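Local coordinates for peroxisomal membrane protein LPX1 (Saccharomyces cerevisiae, PDB 2Y6U), which acts as an acyl esterase of peroxisomes, with lipase and phospholipase A activity, at residues V37-R43 against A85-L91; Y70-V76 against V333-N338; D79-Y84 against H342-L346; N226-I231 against N326-P330. One frame throughout, in Å; residues are numbered along the deposited sequence. Where two conformers were deposited one is given.

Contact 1: V37-R43 against A85-L91; sequences VYTSAER and AIDKVLL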
loop_
_atom_site.group_PDB
_atom_site.type_symbol
_atom_site.label_atom_id
_atom_site.label_comp_id
_atom_site.label_asym_id
_atom_site.label_seq_id
_atom_site.Cartn_x
_atom_site.Cartn_y
_atom_site.Cartn_z
ATOM N N VAL A 37 16.862 14.584 1.447
ATOM C CA VAL A 37 16.340 14.698 2.771
ATOM C C VAL A 37 16.995 15.907 3.382
ATOM O O VAL A 37 18.251 15.983 3.477
ATOM C CB VAL A 37 16.745 13.457 3.693
ATOM C CG1 VAL A 37 16.145 13.627 5.053
ATOM C CG2 VAL A 37 16.244 12.238 3.121
ATOM N N TYR A 38 16.169 16.789 3.931
ATOM C CA TYR A 38 16.616 17.977 4.615
ATOM C C TYR A 38 16.300 17.803 6.074
ATOM O O TYR A 38 15.134 17.581 6.444
ATOM C CB TYR A 38 15.921 19.224 4.039
ATOM C CG TYR A 38 16.409 19.545 2.649
ATOM C CD1 TYR A 38 15.797 18.974 1.539
ATOM C CD2 TYR A 38 17.492 20.346 2.443
ATOM C CE1 TYR A 38 16.261 19.239 0.239
ATOM C CE2 TYR A 38 17.931 20.650 1.147
ATOM C CZ TYR A 38 17.287 20.127 0.063
ATOM O OH TYR A 38 17.734 20.398 -1.213
ATOM N N THR A 39 17.321 17.913 6.935
ATOM C CA THR A 39 17.148 17.723 8.376
ATOM C C THR A 39 17.517 18.980 9.183
ATOM O O THR A 39 18.547 19.610 8.965
ATOM C CB THR A 39 17.987 16.492 8.867
ATOM O OG1 THR A 39 17.508 15.395 8.093
ATOM C CG2 THR A 39 17.677 16.178 10.264
ATOM N N SER A 40 16.668 19.284 10.146
ATOM C CA SER A 40 16.852 20.457 10.990
ATOM C C SER A 40 18.093 20.241 11.790
ATOM O O SER A 40 18.448 19.121 12.197
ATOM C CB SER A 40 15.646 20.713 11.881
ATOM O OG SER A 40 15.988 21.233 13.122
ATOM N N ALA A 41 18.791 21.355 11.915
ATOM C CA ALA A 41 19.996 21.512 12.697
ATOM C C ALA A 41 19.592 22.199 14.058
ATOM O O ALA A 41 20.455 22.563 14.838
ATOM C CB ALA A 41 20.951 22.413 11.899
ATOM N N GLU A 42 18.280 22.428 14.267
ATOM C CA GLU A 42 17.697 23.134 15.453
ATOM C C GLU A 42 17.267 22.176 16.590
ATOM O O GLU A 42 16.593 22.614 17.570
ATOM C CB GLU A 42 16.466 24.005 15.013
ATOM C CG GLU A 42 15.812 24.974 16.098
ATOM C CD GLU A 42 14.335 24.603 16.488
ATOM O OE1 GLU A 42 13.862 23.536 16.058
ATOM O OE2 GLU A 42 13.669 25.368 17.231
ATOM N N ARG A 43 17.644 20.883 16.513
ATOM C CA ARG A 43 17.123 19.862 17.450
ATOM C C ARG A 43 17.543 20.049 18.910
ATOM O O ARG A 43 16.912 19.539 19.832
ATOM C CB ARG A 43 17.457 18.454 16.968
ATOM C CG ARG A 43 16.646 18.018 15.729
ATOM C CD ARG A 43 17.125 16.634 15.266
ATOM N NE ARG A 43 16.300 15.963 14.246
ATOM C CZ ARG A 43 16.577 14.730 13.792
ATOM N NH1 ARG A 43 17.641 14.065 14.303
ATOM N NH2 ARG A 43 15.814 14.134 12.866
ATOM N N ALA A 85 8.435 22.666 15.308
ATOM C CA ALA A 85 9.492 23.005 14.380
ATOM C C ALA A 85 9.603 21.933 13.322
ATOM O O ALA A 85 9.392 20.752 13.584
ATOM C CB ALA A 85 10.900 23.166 15.145
ATOM N N ILE A 86 9.973 22.356 12.127
ATOM C CA ILE A 86 10.275 21.451 11.047
ATOM C C ILE A 86 11.464 20.592 11.385
ATOM O O ILE A 86 12.550 21.088 11.785
ATOM C CB ILE A 86 10.553 22.157 9.693
ATOM C CG1 ILE A 86 9.288 22.842 9.191
ATOM C CG2 ILE A 86 10.973 21.128 8.607
ATOM C CD1 ILE A 86 9.612 23.757 8.003
ATOM N N ASP A 87 11.281 19.287 11.313
ATOM C CA ASP A 87 12.387 18.412 11.589
ATOM C C ASP A 87 12.977 17.902 10.296
ATOM O O ASP A 87 14.164 17.937 10.142
ATOM C CB ASP A 87 11.929 17.294 12.498
ATOM C CG ASP A 87 13.080 16.531 13.129
ATOM O OD1 ASP A 87 13.924 17.164 13.847
ATOM O OD2 ASP A 87 13.140 15.301 12.852
ATOM N N LYS A 88 12.176 17.287 9.423
ATOM C CA LYS A 88 12.609 16.772 8.127
ATOM C C LYS A 88 11.767 17.303 6.976
ATOM O O LYS A 88 10.563 17.403 7.090
ATOM C CB LYS A 88 12.519 15.262 8.060
ATOM C CG LYS A 88 13.436 14.514 9.037
ATOM C CD LYS A 88 13.707 13.063 8.494
ATOM C CE LYS A 88 14.703 12.240 9.280
ATOM N NZ LYS A 88 14.949 10.971 8.440
ATOM N N VAL A 89 12.391 17.547 5.836
ATOM C CA VAL A 89 11.682 17.822 4.603
ATOM C C VAL A 89 12.204 16.870 3.549
ATOM O O VAL A 89 13.426 16.759 3.364
ATOM C CB VAL A 89 11.895 19.268 4.054
ATOM C CG1 VAL A 89 11.065 19.522 2.759
ATOM C CG2 VAL A 89 11.555 20.288 5.103
ATOM N N LEU A 90 11.312 16.177 2.844
ATOM C CA LEU A 90 11.715 15.260 1.764
ATOM C C LEU A 90 11.274 15.797 0.435
ATOM O O LEU A 90 10.081 16.077 0.224
ATOM C CB LEU A 90 11.061 13.903 1.939
ATOM C CG LEU A 90 11.124 13.268 3.324
ATOM C CD1 LEU A 90 10.445 11.870 3.394
ATOM C CD2 LEU A 90 12.603 13.139 3.830
ATOM N N LEU A 91 12.189 15.879 -0.505
ATOM C CA LEU A 91 11.926 16.285 -1.801
ATOM C C LEU A 91 12.213 15.130 -2.760
ATOM O O LEU A 91 13.344 14.654 -2.884
ATOM C CB LEU A 91 12.777 17.490 -2.193
ATOM C CG LEU A 91 12.615 18.801 -1.429
ATOM C CD1 LEU A 91 13.421 19.924 -2.196
ATOM C CD2 LEU A 91 11.255 19.151 -1.073
#
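R43 comes across D87 and meets it side-on. The guanidinium and carboxylate planes are only 12° apart. R43 NE gives its hydrogen to D87 OD1 at 2.7 Å. R43 NH2 does the same for D87 OD2 at 2.9 Å. Both oxygens are met on their syn side, which would hold the carboxylate turned toward R43 as far as this poorly ordered arginine allows. R43 is extended from CG to NE. T39 CG2 lies over one face of its guanidinium, toward the rim. D87 OD1 also makes a salt bridge to R46.

Next to this bridge the two strands pair antiparallel. Y38 N to V89 O and V89 N to Y38 O, both 2.8 Å, make Y38 and V89 a hydrogen-bonded pair. S40 N to D87 O, also 2.8 Å, continues the pairing. V37 and L90 point the same way side by side, and L90 CD2 lies 3.8 Å from V37 CG1. On the other face of the sheet the Y38 ring runs past L91, with CE1 3.8 Å from L91 CD1.

An alanine at D87 is likely to leave R43 and R46 without this carboxylate.

K88 NZ pairs with E128. Strand 6-11 flanks strand 35-40, and strand 51-58 flanks strand 84-92. Strand 35-40 thus joins the antiparallel edge of the mixed sheet to its parallel strands.

Contact 2: Y70-V76 against V333-N338; sequences YYLPRLV and VIERIN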
loop_
_atom_site.group_PDB
_atom_site.type_symbol
_atom_site.label_atom_id
_atom_site.label_comp_id
_atom_site.label_asym_id
_atom_site.label_seq_id
_atom_site.Cartn_x
_atom_site.Cartn_y
_atom_site.Cartn_z
ATOM N N TYR A 70 13.379 26.618 -3.605
ATOM C CA TYR A 70 13.081 27.962 -3.239
ATOM C C TYR A 70 12.224 28.022 -1.936
ATOM O O TYR A 70 12.250 28.995 -1.212
ATOM C CB TYR A 70 12.337 28.619 -4.432
ATOM C CG TYR A 70 11.904 30.001 -4.165
ATOM C CD1 TYR A 70 10.662 30.275 -3.607
ATOM C CD2 TYR A 70 12.737 31.070 -4.480
ATOM C CE1 TYR A 70 10.252 31.571 -3.360
ATOM C CE2 TYR A 70 12.336 32.438 -4.279
ATOM C CZ TYR A 70 11.084 32.685 -3.707
ATOM O OH TYR A 70 10.776 33.972 -3.452
ATOM N N TYR A 71 11.394 27.006 -1.720
ATOM C CA TYR A 71 10.514 27.005 -0.558
ATOM C C TYR A 71 11.231 26.796 0.772
ATOM O O TYR A 71 10.774 27.291 1.841
ATOM C CB TYR A 71 9.490 25.878 -0.676
ATOM C CG TYR A 71 8.375 26.123 -1.707
ATOM C CD1 TYR A 71 8.661 26.435 -3.049
ATOM C CD2 TYR A 71 7.020 25.967 -1.343
ATOM C CE1 TYR A 71 7.612 26.657 -4.019
ATOM C CE2 TYR A 71 6.015 26.131 -2.283
ATOM C CZ TYR A 71 6.299 26.496 -3.601
ATOM O OH TYR A 71 5.260 26.674 -4.518
ATOM N N LEU A 72 12.334 26.054 0.718
ATOM C CA LEU A 72 12.969 25.607 1.976
ATOM C C LEU A 72 13.299 26.686 2.985
ATOM O O LEU A 72 12.970 26.519 4.124
ATOM C CB LEU A 72 14.243 24.767 1.677
ATOM C CG LEU A 72 13.964 23.517 0.894
ATOM C CD1 LEU A 72 15.341 22.875 0.392
ATOM C CD2 LEU A 72 13.074 22.508 1.729
ATOM N N PRO A 73 13.942 27.801 2.601
ATOM C CA PRO A 73 14.210 28.775 3.640
ATOM C C PRO A 73 12.976 29.592 4.041
ATOM O O PRO A 73 13.042 30.318 5.003
ATOM C CB PRO A 73 15.321 29.657 3.047
ATOM C CG PRO A 73 15.393 29.281 1.617
ATOM C CD PRO A 73 14.550 28.163 1.314
ATOM N N ARG A 74 11.850 29.432 3.330
ATOM C CA ARG A 74 10.706 30.309 3.518
ATOM C C ARG A 74 9.557 29.626 4.280
ATOM O O ARG A 74 8.608 30.287 4.719
ATOM C CB ARG A 74 10.239 30.743 2.147
ATOM C CG ARG A 74 11.130 31.757 1.564
ATOM C CD ARG A 74 10.874 31.896 0.081
ATOM N NE ARG A 74 11.731 32.950 -0.421
ATOM C CZ ARG A 74 12.981 32.792 -0.853
ATOM N NH1 ARG A 74 13.578 31.589 -0.908
ATOM N NH2 ARG A 74 13.632 33.843 -1.257
ATOM N N LEU A 75 9.716 28.336 4.515
ATOM C CA LEU A 75 8.790 27.576 5.274
ATOM C C LEU A 75 8.682 27.929 6.758
ATOM O O LEU A 75 9.591 28.385 7.342
ATOM C CB LEU A 75 9.032 26.093 5.072
ATOM C CG LEU A 75 8.645 25.557 3.671
ATOM C CD1 LEU A 75 9.327 24.167 3.538
ATOM C CD2 LEU A 75 7.142 25.461 3.447
ATOM N N VAL A 76 7.497 27.634 7.290
ATOM C CA VAL A 76 7.029 27.949 8.643
ATOM C C VAL A 76 8.202 27.939 9.641
ATOM O O VAL A 76 8.838 26.916 9.916
ATOM C CB VAL A 76 5.813 26.950 8.980
ATOM C CG1 VAL A 76 6.255 25.607 9.643
ATOM C CG2 VAL A 76 4.535 27.646 9.629
ATOM N N VAL A 333 1.950 31.043 -2.576
ATOM C CA VAL A 333 1.720 29.663 -2.222
ATOM C C VAL A 333 2.348 29.314 -0.837
ATOM O O VAL A 333 1.718 28.709 0.038
ATOM C CB VAL A 333 2.226 28.718 -3.302
ATOM C CG1 VAL A 333 2.030 27.214 -2.900
ATOM C CG2 VAL A 333 1.471 28.950 -4.665
ATOM N N ILE A 334 3.544 29.815 -0.609
ATOM C CA ILE A 334 4.216 29.569 0.643
ATOM C C ILE A 334 3.462 30.181 1.823
ATOM O O ILE A 334 3.306 29.558 2.909
ATOM C CB ILE A 334 5.635 30.086 0.557
ATOM C CG1 ILE A 334 6.455 29.200 -0.366
ATOM C CG2 ILE A 334 6.302 30.221 1.954
ATOM C CD1 ILE A 334 7.779 29.891 -0.886
ATOM N N GLU A 335 2.929 31.379 1.592
ATOM C CA GLU A 335 2.177 32.045 2.658
ATOM C C GLU A 335 0.994 31.242 3.034
ATOM O O GLU A 335 0.731 31.102 4.218
ATOM C CB GLU A 335 1.774 33.474 2.312
ATOM C CG GLU A 335 0.979 34.112 3.402
ATOM C CD GLU A 335 -0.565 33.756 3.379
ATOM O OE1 GLU A 335 -1.119 33.339 2.310
ATOM O OE2 GLU A 335 -1.233 33.934 4.439
ATOM N N ARG A 336 0.340 30.605 2.054
ATOM C CA ARG A 336 -0.723 29.695 2.380
ATOM C C ARG A 336 -0.313 28.422 3.092
ATOM O O ARG A 336 -0.951 28.015 4.044
ATOM C CB ARG A 336 -1.567 29.307 1.155
ATOM C CG ARG A 336 -2.217 30.451 0.469
ATOM C CD ARG A 336 -3.544 30.805 1.170
ATOM N NE ARG A 336 -3.361 31.672 2.291
ATOM C CZ ARG A 336 -4.212 31.812 3.309
ATOM N NH1 ARG A 336 -5.444 31.177 3.406
ATOM N NH2 ARG A 336 -3.842 32.663 4.236
ATOM N N ILE A 337 0.706 27.783 2.601
ATOM C CA ILE A 337 1.174 26.562 3.197
ATOM C C ILE A 337 1.546 26.860 4.695
ATOM O O ILE A 337 1.109 26.141 5.628
ATOM C CB ILE A 337 2.413 26.062 2.477
ATOM C CG1 ILE A 337 2.089 25.548 1.055
ATOM C CG2 ILE A 337 3.164 25.036 3.366
ATOM C CD1 ILE A 337 3.296 25.149 0.168
ATOM N N ASN A 338 2.234 27.969 4.942
ATOM C CA ASN A 338 2.620 28.292 6.328
ATOM C C ASN A 338 1.399 28.547 7.212
ATOM O O ASN A 338 1.346 28.146 8.377
ATOM C CB ASN A 338 3.561 29.489 6.359
ATOM C CG ASN A 338 4.943 29.153 5.794
ATOM O OD1 ASN A 338 5.263 27.941 5.604
ATOM N ND2 ASN A 338 5.717 30.176 5.471
#
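The side-chain amide of N338 grips the backbone of the loop at R74 and V76. ND2 of N338 donates to R74 O at 3.0 Å, with the acceptor close to the amide plane. OD1 of N338 accepts from V76 N at 2.8 Å, but this bond is weak because its N-H points well off line (127°). Both ends of the amide thus face the loop backbone, the ND2 bond being the sounder.

One turn back on the helix, I334 touches two tyrosines. Its CG1 sits over one face of the Y71 ring, 3.8 Å from the centroid, a CH-pi contact. Its CD1 comes instead to the edge of the Y70 ring, 3.9 Å from CE1. CG1 of I334 is anti to the carbonyl carbon (chi1 -71°), which sends this branch to Y71 and leaves CG2 beside R74 O at 3.6 Å. I337 CD1 meets the edge of the Y71 ring, 3.8 Å from CE2. L75 CD2 packs on I337 CG2. The hydroxyls bond elsewhere: Y71 OH to N326 O, and Y70 OH to D331.

The loop links the parallel neighbours 51-58 and 84-92, and L75 also packs on strand 51-58. Helix 330-347 comes after the last strand, 313-318, and the short helix 325-328. This position is consistent with the helix that closes the canonical alpha/beta hydrolase fold, packed on the same side of the sheet as the crossover between those strands.

Contact 3: D79-Y84 against H342-L346; sequences DAEGNY and HEFVL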
loop_
_atom_site.group_PDB
_atom_site.type_symbol
_atom_site.label_atom_id
_atom_site.label_comp_id
_atom_site.label_asym_id
_atom_site.label_seq_id
_atom_site.Cartn_x
_atom_site.Cartn_y
_atom_site.Cartn_z
ATOM N N ASP A 79 7.851 27.887 15.906
ATOM C CA ASP A 79 7.025 28.814 16.650
ATOM C C ASP A 79 7.103 28.473 18.143
ATOM O O ASP A 79 6.897 27.289 18.544
ATOM C CB ASP A 79 5.597 28.879 16.065
ATOM C CG ASP A 79 5.483 29.885 14.879
ATOM O OD1 ASP A 79 5.429 31.118 15.155
ATOM O OD2 ASP A 79 5.453 29.451 13.686
ATOM N N ALA A 80 7.439 29.516 18.904
ATOM C CA ALA A 80 7.596 29.506 20.361
ATOM C C ALA A 80 6.485 28.700 21.003
ATOM O O ALA A 80 6.615 27.473 21.084
ATOM C CB ALA A 80 7.637 30.945 20.915
ATOM N N GLU A 81 5.380 29.365 21.368
ATOM C CA GLU A 81 4.301 28.744 22.157
ATOM C C GLU A 81 3.503 27.599 21.481
ATOM O O GLU A 81 3.191 26.596 22.135
ATOM C CB GLU A 81 3.357 29.832 22.703
ATOM C CG GLU A 81 4.035 30.793 23.735
ATOM C CD GLU A 81 3.422 32.196 23.727
ATOM O OE1 GLU A 81 2.636 32.479 22.790
ATOM O OE2 GLU A 81 3.715 33.016 24.643
ATOM N N GLY A 82 3.212 27.698 20.181
ATOM C CA GLY A 82 2.693 26.541 19.423
ATOM C C GLY A 82 3.644 25.333 19.432
ATOM O O GLY A 82 3.279 24.243 18.972
ATOM N N ASN A 83 4.876 25.567 19.918
ATOM C CA ASN A 83 5.870 24.539 20.225
ATOM C C ASN A 83 6.015 23.414 19.168
ATOM O O ASN A 83 5.826 22.224 19.440
ATOM C CB ASN A 83 5.633 23.958 21.605
ATOM C CG ASN A 83 6.912 23.686 22.303
ATOM O OD1 ASN A 83 7.968 23.633 21.651
ATOM N ND2 ASN A 83 6.859 23.559 23.626
ATOM N N TYR A 84 6.347 23.858 17.975
ATOM C CA TYR A 84 6.613 22.964 16.855
ATOM C C TYR A 84 7.849 23.517 16.116
ATOM O O TYR A 84 8.232 24.696 16.306
ATOM C CB TYR A 84 5.383 22.899 15.938
ATOM C CG TYR A 84 4.936 24.208 15.246
ATOM C CD1 TYR A 84 5.553 24.658 14.086
ATOM C CD2 TYR A 84 3.854 24.951 15.728
ATOM C CE1 TYR A 84 5.143 25.817 13.435
ATOM C CE2 TYR A 84 3.438 26.118 15.082
ATOM C CZ TYR A 84 4.080 26.535 13.916
ATOM O OH TYR A 84 3.676 27.704 13.257
ATOM N N HIS A 342 0.490 26.173 10.376
ATOM C CA HIS A 342 0.393 26.788 11.696
ATOM C C HIS A 342 -0.973 26.560 12.344
ATOM O O HIS A 342 -1.052 26.136 13.502
ATOM C CB HIS A 342 0.640 28.315 11.585
ATOM C CG HIS A 342 0.553 29.042 12.880
ATOM N ND1 HIS A 342 1.575 29.031 13.803
ATOM C CD2 HIS A 342 -0.417 29.833 13.399
ATOM C CE1 HIS A 342 1.238 29.795 14.837
ATOM N NE2 HIS A 342 0.032 30.283 14.626
ATOM N N GLU A 343 -2.050 26.816 11.617
ATOM C CA GLU A 343 -3.373 26.653 12.224
ATOM C C GLU A 343 -3.587 25.162 12.593
ATOM O O GLU A 343 -4.158 24.840 13.605
ATOM C CB GLU A 343 -4.474 27.100 11.247
ATOM C CG GLU A 343 -4.522 28.603 10.965
ATOM C CD GLU A 343 -4.800 29.484 12.209
ATOM O OE1 GLU A 343 -5.574 29.091 13.118
ATOM O OE2 GLU A 343 -4.245 30.587 12.274
ATOM N N PHE A 344 -3.138 24.270 11.722
ATOM C CA PHE A 344 -3.355 22.828 11.959
ATOM C C PHE A 344 -2.673 22.363 13.246
ATOM O O PHE A 344 -3.317 21.737 14.123
ATOM C CB PHE A 344 -2.910 22.011 10.714
ATOM C CG PHE A 344 -3.103 20.530 10.869
ATOM C CD1 PHE A 344 -4.313 19.956 10.594
ATOM C CD2 PHE A 344 -2.098 19.720 11.394
ATOM C CE1 PHE A 344 -4.586 18.613 10.857
ATOM C CE2 PHE A 344 -2.336 18.322 11.616
ATOM C CZ PHE A 344 -3.604 17.794 11.394
ATOM N N VAL A 345 -1.384 22.715 13.415
ATOM C CA VAL A 345 -0.665 22.394 14.653
ATOM C C VAL A 345 -1.348 22.957 15.926
ATOM O O VAL A 345 -1.531 22.256 16.924
ATOM C CB VAL A 345 0.778 22.897 14.623
ATOM C CG1 VAL A 345 1.504 22.532 15.943
ATOM C CG2 VAL A 345 1.515 22.393 13.399
ATOM N N LEU A 346 -1.773 24.204 15.859
ATOM C CA LEU A 346 -2.384 24.842 16.998
ATOM C C LEU A 346 -3.603 24.104 17.522
ATOM O O LEU A 346 -3.831 24.106 18.731
ATOM C CB LEU A 346 -2.757 26.299 16.675
ATOM C CG LEU A 346 -1.705 27.359 17.036
ATOM C CD1 LEU A 346 -2.323 28.737 16.931
ATOM C CD2 LEU A 346 -1.132 27.169 18.450
#
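Y84 and H342 make the polar link of this contact. Y84 OH and H342 ND1 are 2.5 Å apart, a short hydrogen bond in which either could be the donor. The hydroxyl approaches in the plane of the imidazole, at its edge. The two rings meet rim to rim, with centroids 5.8 Å apart and planes at 64°. In one of two conformers D79 OD2 comes close to the hydroxyl; this approach is doubtful.

The apolar part centres on V345. Its CG1 packs 3.4 Å from Y84 CD2, and its CG2 lies over one face of the ring, offset toward the rim. Backbone D79 N is over the opposite face. Y84 CG stands between its backbone N and carbonyl carbon (chi1 63°), the crowded position, and this turns the ring toward the helix. A leucine in place of Y84 would probably leave H342 ND1 without its partner and open a gap beside V345. Further along, L346 CD2 touches G82 CA at 4.0 Å.

Backbone bonds shape the loop. N83 N bonds A80 O at 2.8 Å, closing a type I turn from A80 to N83, and D79 N bonds Y84 O. N83 has positive phi and faces D79 together with Y84. The result is a type I turn followed by a G1 beta bulge, which leads into strand 84-92 and brings Y84 against the last turns of helix 330-347.

Contact 4: N226-I231 against N326-P330; sequences NAHSQI and NVEAP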
loop_
_atom_site.group_PDB
_atom_site.type_symbol
_atom_site.label_atom_id
_atom_site.label_comp_id
_atom_site.label_asym_id
_atom_site.label_seq_id
_atom_site.Cartn_x
_atom_site.Cartn_y
_atom_site.Cartn_z
ATOM N N ASN A 226 7.539 31.559 -17.333
ATOM C CA ASN A 226 7.006 32.551 -16.410
ATOM C C ASN A 226 7.276 32.185 -14.957
ATOM O O ASN A 226 6.743 32.824 -14.077
ATOM C CB ASN A 226 5.502 32.792 -16.633
ATOM C CG ASN A 226 5.230 33.494 -17.964
ATOM O OD1 ASN A 226 4.473 32.988 -18.763
ATOM N ND2 ASN A 226 5.874 34.626 -18.210
ATOM N N ALA A 227 8.099 31.173 -14.711
ATOM C CA ALA A 227 8.386 30.786 -13.332
ATOM C C ALA A 227 9.196 31.905 -12.669
ATOM O O ALA A 227 9.881 32.693 -13.337
ATOM C CB ALA A 227 9.162 29.478 -13.279
ATOM N N HIS A 228 9.015 32.049 -11.374
ATOM C CA HIS A 228 9.884 32.943 -10.564
ATOM C C HIS A 228 11.337 32.818 -11.025
ATOM O O HIS A 228 11.840 31.693 -11.142
ATOM C CB HIS A 228 9.770 32.524 -9.093
ATOM C CG HIS A 228 10.392 33.480 -8.133
ATOM N ND1 HIS A 228 11.758 33.640 -8.015
ATOM C CD2 HIS A 228 9.834 34.301 -7.216
ATOM C CE1 HIS A 228 12.005 34.568 -7.106
ATOM N NE2 HIS A 228 10.856 34.963 -6.581
ATOM N N SER A 229 12.008 33.937 -11.269
ATOM C CA SER A 229 13.355 33.872 -11.863
ATOM C C SER A 229 14.326 32.904 -11.106
ATOM O O SER A 229 15.152 32.266 -11.754
ATOM C CB SER A 229 13.955 35.278 -12.013
ATOM O OG SER A 229 13.928 35.867 -10.740
ATOM N N GLN A 230 14.235 32.801 -9.769
ATOM C CA GLN A 230 15.136 31.920 -9.038
ATOM C C GLN A 230 14.767 30.475 -9.301
ATOM O O GLN A 230 15.658 29.642 -9.394
ATOM C CB GLN A 230 15.169 32.183 -7.512
ATOM C CG GLN A 230 15.545 33.600 -7.156
ATOM C CD GLN A 230 15.649 33.917 -5.626
ATOM O OE1 GLN A 230 15.473 35.080 -5.223
ATOM N NE2 GLN A 230 15.950 32.911 -4.810
ATOM N N ILE A 231 13.475 30.155 -9.395
ATOM C CA ILE A 231 13.066 28.782 -9.646
ATOM C C ILE A 231 13.406 28.343 -11.077
ATOM O O ILE A 231 13.924 27.269 -11.306
ATOM C CB ILE A 231 11.554 28.568 -9.309
ATOM C CG1 ILE A 231 11.319 28.879 -7.811
ATOM C CG2 ILE A 231 11.048 27.166 -9.604
ATOM C CD1 ILE A 231 9.820 28.720 -7.346
ATOM N N ASN A 326 2.585 27.124 -8.340
ATOM C CA ASN A 326 3.649 26.731 -7.398
ATOM C C ASN A 326 5.001 27.265 -7.818
ATOM O O ASN A 326 5.799 27.571 -6.921
ATOM C CB ASN A 326 3.786 25.223 -7.172
ATOM C CG ASN A 326 4.102 24.461 -8.428
ATOM O OD1 ASN A 326 3.564 24.789 -9.479
ATOM N ND2 ASN A 326 4.998 23.467 -8.322
ATOM N N VAL A 327 5.280 27.345 -9.120
ATOM C CA VAL A 327 6.568 27.894 -9.577
ATOM C C VAL A 327 6.489 29.362 -10.003
ATOM O O VAL A 327 7.496 30.019 -10.002
ATOM C CB VAL A 327 7.233 27.033 -10.658
ATOM C CG1 VAL A 327 7.429 25.565 -10.086
ATOM C CG2 VAL A 327 6.447 26.977 -11.966
ATOM N N GLU A 328 5.302 29.849 -10.360
ATOM C CA GLU A 328 5.170 31.228 -10.829
ATOM C C GLU A 328 4.853 32.235 -9.767
ATOM O O GLU A 328 5.226 33.389 -9.904
ATOM C CB GLU A 328 4.112 31.311 -11.923
ATOM C CG GLU A 328 4.433 30.396 -13.072
ATOM C CD GLU A 328 3.389 30.412 -14.202
ATOM O OE1 GLU A 328 2.253 30.898 -13.980
ATOM O OE2 GLU A 328 3.703 29.916 -15.301
ATOM N N ALA A 329 4.146 31.831 -8.724
ATOM C CA ALA A 329 3.906 32.712 -7.583
ATOM C C ALA A 329 4.201 31.981 -6.306
ATOM O O ALA A 329 3.334 31.861 -5.455
ATOM C CB ALA A 329 2.396 33.212 -7.605
ATOM N N PRO A 330 5.451 31.470 -6.121
ATOM C CA PRO A 330 5.748 30.674 -4.923
ATOM C C PRO A 330 5.506 31.459 -3.600
ATOM O O PRO A 330 5.129 30.857 -2.613
ATOM C CB PRO A 330 7.230 30.328 -5.114
ATOM C CG PRO A 330 7.748 31.491 -5.938
ATOM C CD PRO A 330 6.668 31.774 -6.891
HETATM O O HOH W 1 5.960 29.302 -16.532
#
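H228 N donates to V327 O at 2.9 Å, tilted 21° from the carbonyl plane, and so joins the two backbones where A227 and E328 come closest. The bond lies just before a helix start, because H228 is the N-cap of helix 229-239. Its side chain does the capping: ND1 accepts from Q230 N at 3.1 Å, with the donor in the ring plane. In the alpha/beta hydrolase fold, the region between strands 164-168 and 286-292 often carries a lid or cap insertion. Helix 229-239 falls there, so this contact probably joins lid to core.

With chi1 at -170°, CG opposite the main-chain N, the H228 ring reaches P330, and its CD2 lies 3.7 Å from P330 CG. The ring lies across the proline. Y70 also meets the H228 ring. I231 reaches in from the first turn of its helix, and its CD1 ends 3.7 Å from P330 CG. The other branch of I231, CG2, packs at 4.0 Å on V327 CB. V327 CG2 turns instead to A227 CB, 3.9 Å away. A227, V327, I231 and P330 are all buried, so hydrophobic packing backs the backbone bond.

The side of E328 is more polar. Its extended chain runs past N226, with CG near N226 O. One carboxylate oxygen, OE1, bonds S322 OG. The other, OE2, accepts from a water at 2.6 Å, and the same water accepts from N226 N at 2.9 Å, bridging the two segments.

The first segments of contacts 1, 2 and 3 come early in the chain. The second segments of contacts 2 and 3 come late, both on helix 330-347, tying the two ends of the hydrolase core together. Contact 1 pairs two strands of the central sheet. Contact 2 lies against it, about 14 Å between centres, where L72 packs on Y38 and V89. Contact 3 is about 15 Å from contact 2 between centres, further along the helix. Its residues 79-84 run directly into strand 85-91 of contact 1. Contact 4 falls between contact 2's segments in sequence and touches it through Y70, which packs on I231 and P330. Contacts 3 and 4 are farthest apart, centres about 28 Å.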